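Local atomic coordinates of probable methyltransferase (Bordetella pertussis, PDB entry 3KTY), a protein that probably methylates RNA with S-adenosyl-L-methionine as methyl donor, as a TrmH-family enzyme of which this chain is the SpoU methylase part. Residues A[43-46]-A[47-51]; A[106-109]-A[110-113]. All blocks are in the same frame, centred on the assembly; numbering follows the deposited sequence.

In the fold
From the N terminus, the chain passes through strands 11-16 and 39-42 before it reaches contact 1. Contact 1 (43-46 with 47-51) closes a tight turn in the loop between strand 39-42 and helix 53-59. The chain then runs through strands 70-72 and 84-89 to contact 2 (106-109 with 110-113). Contact 2 closes no loop. It joins successive turns of helix 102-115, which ends before strand 121-125. The two contacts are in series and neither nests nor crosses. The centres of contacts 1 and 2 lie about 31 Å apart, on opposite sides of the chain's centre. Contact 1 sits at one surface loop, while contact 2 joins its helix to helix 157-172 and the sheet.

Contact 1 of 2, residues A[43-46]-A[47-51]; sequences APRF and PDMTA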
loop_
_atom_site.group_PDB
_atom_site.type_symbol
_atom_site.label_atom_id
_atom_site.label_comp_id
_atom_site.label_asym_id
_atom_site.label_seq_id
_atom_site.Cartn_x
_atom_site.Cartn_y
_atom_site.Cartn_z
ATOM N N ALA A 43 6.455 -1.698 23.618
ATOM C CA ALA A 43 6.510 -0.456 24.395
ATOM C C ALA A 43 5.513 0.579 23.920
ATOM O O ALA A 43 5.885 1.683 23.578
ATOM C CB ALA A 43 7.930 0.142 24.399
ATOM N N PRO A 44 4.234 0.223 23.897
ATOM C CA PRO A 44 3.283 1.220 23.402
ATOM C C PRO A 44 3.151 2.340 24.416
ATOM O O PRO A 44 3.499 2.149 25.594
ATOM C CB PRO A 44 1.981 0.438 23.291
ATOM C CG PRO A 44 2.184 -0.732 24.250
ATOM C CD PRO A 44 3.617 -1.090 24.122
ATOM N N ARG A 45 2.681 3.504 23.973
ATOM C CA ARG A 45 2.532 4.629 24.887
ATOM C C ARG A 45 1.634 4.290 26.077
ATOM O O ARG A 45 1.870 4.735 27.215
ATOM C CB ARG A 45 1.935 5.834 24.169
ATOM C CG ARG A 45 1.818 7.029 25.130
ATOM C CD ARG A 45 1.266 8.242 24.480
ATOM N NE ARG A 45 1.310 9.423 25.349
ATOM C CZ ARG A 45 0.609 10.514 25.091
ATOM N NH1 ARG A 45 0.657 11.573 25.886
ATOM N NH2 ARG A 45 -0.158 10.519 24.010
ATOM N N PHE A 46 0.559 3.557 25.790
ATOM C CA PHE A 46 -0.447 3.217 26.793
ATOM C C PHE A 46 -0.645 1.730 26.997
ATOM O O PHE A 46 -0.594 0.954 26.055
ATOM C CB PHE A 46 -1.776 3.807 26.401
ATOM C CG PHE A 46 -1.786 5.293 26.444
ATOM C CD1 PHE A 46 -2.395 6.024 25.452
ATOM C CD2 PHE A 46 -1.143 5.958 27.476
ATOM C CE1 PHE A 46 -2.392 7.395 25.505
ATOM C CE2 PHE A 46 -1.129 7.327 27.537
ATOM C CZ PHE A 46 -1.757 8.051 26.552
ATOM N N PRO A 47 -0.894 1.326 28.243
ATOM C CA PRO A 47 -1.327 -0.057 28.408
ATOM C C PRO A 47 -2.756 -0.216 27.865
ATOM O O PRO A 47 -3.603 0.687 28.005
ATOM C CB PRO A 47 -1.279 -0.260 29.934
ATOM C CG PRO A 47 -0.439 0.865 30.456
ATOM C CD PRO A 47 -0.732 2.006 29.536
ATOM N N ASP A 48 -3.012 -1.362 27.243
ATOM C CA ASP A 48 -4.326 -1.651 26.675
ATOM C C ASP A 48 -4.607 -0.772 25.463
ATOM O O ASP A 48 -5.752 -0.448 25.177
ATOM C CB ASP A 48 -5.420 -1.515 27.741
ATOM C CG ASP A 48 -5.272 -2.552 28.861
ATOM O OD1 ASP A 48 -5.240 -3.765 28.540
ATOM O OD2 ASP A 48 -5.177 -2.160 30.053
HETATM N N MSE A 49 -3.530 -0.380 24.783
HETATM C CA MSE A 49 -3.578 0.244 23.468
HETATM C C MSE A 49 -4.559 -0.421 22.527
HETATM O O MSE A 49 -5.313 0.258 21.846
HETATM C CB MSE A 49 -2.215 0.110 22.806
HETATM C CG MSE A 49 -1.232 1.137 23.232
HETATM SE SE MSE A 49 -1.423 2.647 22.049
HETATM C CE MSE A 49 -0.503 4.015 23.094
ATOM N N THR A 50 -4.508 -1.750 22.441
ATOM C CA THR A 50 -5.324 -2.472 21.471
ATOM C C THR A 50 -6.794 -2.525 21.916
ATOM O O THR A 50 -7.683 -2.935 21.154
ATOM C CB THR A 50 -4.771 -3.894 21.221
ATOM O OG1 THR A 50 -4.885 -4.683 22.412
ATOM C CG2 THR A 50 -3.317 -3.835 20.803
ATOM N N ALA A 51 -7.054 -2.103 23.153
ATOM C CA ALA A 51 -8.425 -1.996 23.600
ATOM C C ALA A 51 -8.995 -0.576 23.436
ATOM O O ALA A 51 -10.214 -0.389 23.512
ATOM C CB ALA A 51 -8.573 -2.507 25.033
#
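M49, present as selenomethionine, folds back from the turn onto P44, R45 and F46. These apolar contacts carry most of the pairing. M49 CG meets P44 CB at 3.3 Å, with the two side chains crossing at a slant. The chain of M49 bends at chi2 (-89°), which carries its CE methyl toward F46. There CE lies 3.5 Å from F46 CB and 3.6 Å from F46 CD1. The same methyl also touches R45 CB. M49 is buried, and its side chain continues onto L41 of strand 39-42.

Within 43-46, the R45 side chain packs over one face of the F46 ring. R45 is extended from CG to NE and crosses that face. R45 CG stands 3.8 Å above the plane of the F46 ring, over its centre. Further out, F46 CZ lies 3.5 Å above one face of the R45 guanidinium, displaced toward its rim. Both residues also touch a crystal neighbour, so the crystal may influence this outer pair.

The polar link across the contact is weak. M49 N donates to F46 O at 3.5 Å, with a bent geometry of 138°. Beyond it, A51 N bonds to D48 O at 2.9 Å, and the backbone from M49 to A51 takes helical angles. A backbone hydrogen bond between R45 and P18 ties this loop to the loop after strand 11-16.

Residues F46 to M49 form a type II beta turn. P47 takes the second position and D48 the third, with positive phi (69°). The turn lies in a surface loop of the SpoU methylase domain, between strand 39-42 and helix 53-59.

Contact 2 of 2, residues A[106-109]-A[110-113]; sequences AGLA and RRHL
The R111 chain bends at chi3 (-68°), and with chi1 at -136° this lays its guanidinium over the G107-L108 peptide. L108 has CG beside its own backbone N and chi2 near trans, and together these bring its CD2 methyl to the guanidinium of R111. L108 CD2 and R111 NH2 are 3.5 Å apart, and the two side chains approach at a slant.

The guanidinium meets the backbone with its face. G107 O lies 3.4 Å above the plane of the R111 guanidinium, displaced toward the rim, and L108 N stands over the same face. G107 has no side chain, so the flat group comes close to the main chain here. This is packing over a carbonyl, whose oxygen is already used by the helix.

Four backbone bonds run between the segments. R110 N donates to A106 O and R111 N to G107 O, each at 3.1 Å. H112 N reaches L108 O at 2.9 Å and is nearly straight (171°). L113 N reaches A109 O, also at 2.9 Å. L113 CG rests 3.3 Å from A109 O.

The other polar ends turn to partners beyond the two segments. R110 NE forms a salt bridge with D114 OD2 and R110 NH1 a hydrogen bond with A171 O, while H112 NE2 is hydrogen-bonded to T83 OG1. A106 and A109 pack on helix 157-172; A109, H112 and L113 touch V121 of strand 121-125.

The i to i+4 bonds are those of a regular alpha-helix. Here that helix, 102-115, flanks the parallel sheet of the alpha/beta SPOUT-type fold, beside helix 157-172.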
loop_
_atom_site.group_PDB
_atom_site.type_symbol
_atom_site.label_atom_id
_atom_site.label_comp_id
_atom_site.label_asym_id
_atom_site.label_seq_id
_atom_site.Cartn_x
_atom_site.Cartn_y
_atom_site.Cartn_z
ATOM N N ALA A 106 11.380 -9.291 0.861
ATOM C CA ALA A 106 10.305 -10.266 0.662
ATOM C C ALA A 106 10.776 -11.585 0.029
ATOM O O ALA A 106 10.400 -12.662 0.488
ATOM C CB ALA A 106 9.175 -9.665 -0.141
ATOM N N GLY A 107 11.603 -11.510 -1.013
ATOM C CA GLY A 107 12.190 -12.719 -1.597
ATOM C C GLY A 107 13.020 -13.567 -0.605
ATOM O O GLY A 107 12.885 -14.797 -0.552
ATOM N N LEU A 108 13.872 -12.900 0.171
ATOM C CA LEU A 108 14.606 -13.529 1.282
ATOM C C LEU A 108 13.659 -14.174 2.285
ATOM O O LEU A 108 13.870 -15.290 2.692
ATOM C CB LEU A 108 15.427 -12.496 2.001
ATOM C CG LEU A 108 16.528 -11.903 1.151
ATOM C CD1 LEU A 108 17.096 -10.662 1.844
ATOM C CD2 LEU A 108 17.590 -12.989 0.915
ATOM N N ALA A 109 12.595 -13.486 2.666
ATOM C CA ALA A 109 11.639 -14.092 3.566
ATOM C C ALA A 109 11.081 -15.420 3.057
ATOM O O ALA A 109 10.922 -16.362 3.825
ATOM C CB ALA A 109 10.508 -13.135 3.867
ATOM N N ARG A 110 10.752 -15.471 1.772
ATOM C CA ARG A 110 10.152 -16.648 1.154
ATOM C C ARG A 110 11.109 -17.822 1.219
ATOM O O ARG A 110 10.719 -18.941 1.522
ATOM C CB ARG A 110 9.809 -16.365 -0.324
ATOM C CG ARG A 110 9.648 -17.602 -1.189
ATOM C CD ARG A 110 8.409 -18.338 -0.796
ATOM N NE ARG A 110 8.220 -19.523 -1.627
ATOM C CZ ARG A 110 7.355 -19.583 -2.642
ATOM N NH1 ARG A 110 6.592 -18.516 -2.976
ATOM N NH2 ARG A 110 7.231 -20.713 -3.320
ATOM N N ARG A 111 12.365 -17.533 0.910
ATOM C CA ARG A 111 13.446 -18.501 0.922
ATOM C C ARG A 111 13.621 -19.055 2.342
ATOM O O ARG A 111 13.678 -20.266 2.554
ATOM C CB ARG A 111 14.738 -17.793 0.482
ATOM C CG ARG A 111 15.602 -18.539 -0.513
ATOM C CD ARG A 111 16.494 -17.569 -1.306
ATOM N NE ARG A 111 15.697 -16.718 -2.196
ATOM C CZ ARG A 111 15.986 -15.449 -2.489
ATOM N NH1 ARG A 111 15.192 -14.749 -3.309
ATOM N NH2 ARG A 111 17.068 -14.876 -1.966
ATOM N N HIS A 112 13.684 -18.154 3.314
ATOM C CA HIS A 112 13.807 -18.544 4.699
ATOM C C HIS A 112 12.644 -19.431 5.136
ATOM O O HIS A 112 12.856 -20.469 5.718
ATOM C CB HIS A 112 13.926 -17.312 5.588
ATOM C CG HIS A 112 14.251 -17.631 7.016
ATOM N ND1 HIS A 112 15.513 -18.018 7.421
ATOM C CD2 HIS A 112 13.483 -17.611 8.137
ATOM C CE1 HIS A 112 15.502 -18.239 8.725
ATOM N NE2 HIS A 112 14.282 -18.015 9.180
ATOM N N LEU A 113 11.416 -19.044 4.841
ATOM C CA LEU A 113 10.296 -19.874 5.261
ATOM C C LEU A 113 10.246 -21.226 4.569
ATOM O O LEU A 113 9.701 -22.202 5.112
ATOM C CB LEU A 113 8.977 -19.139 5.087
ATOM C CG LEU A 113 8.904 -17.864 5.933
ATOM C CD1 LEU A 113 7.537 -17.244 5.809
ATOM C CD2 LEU A 113 9.232 -18.167 7.399
#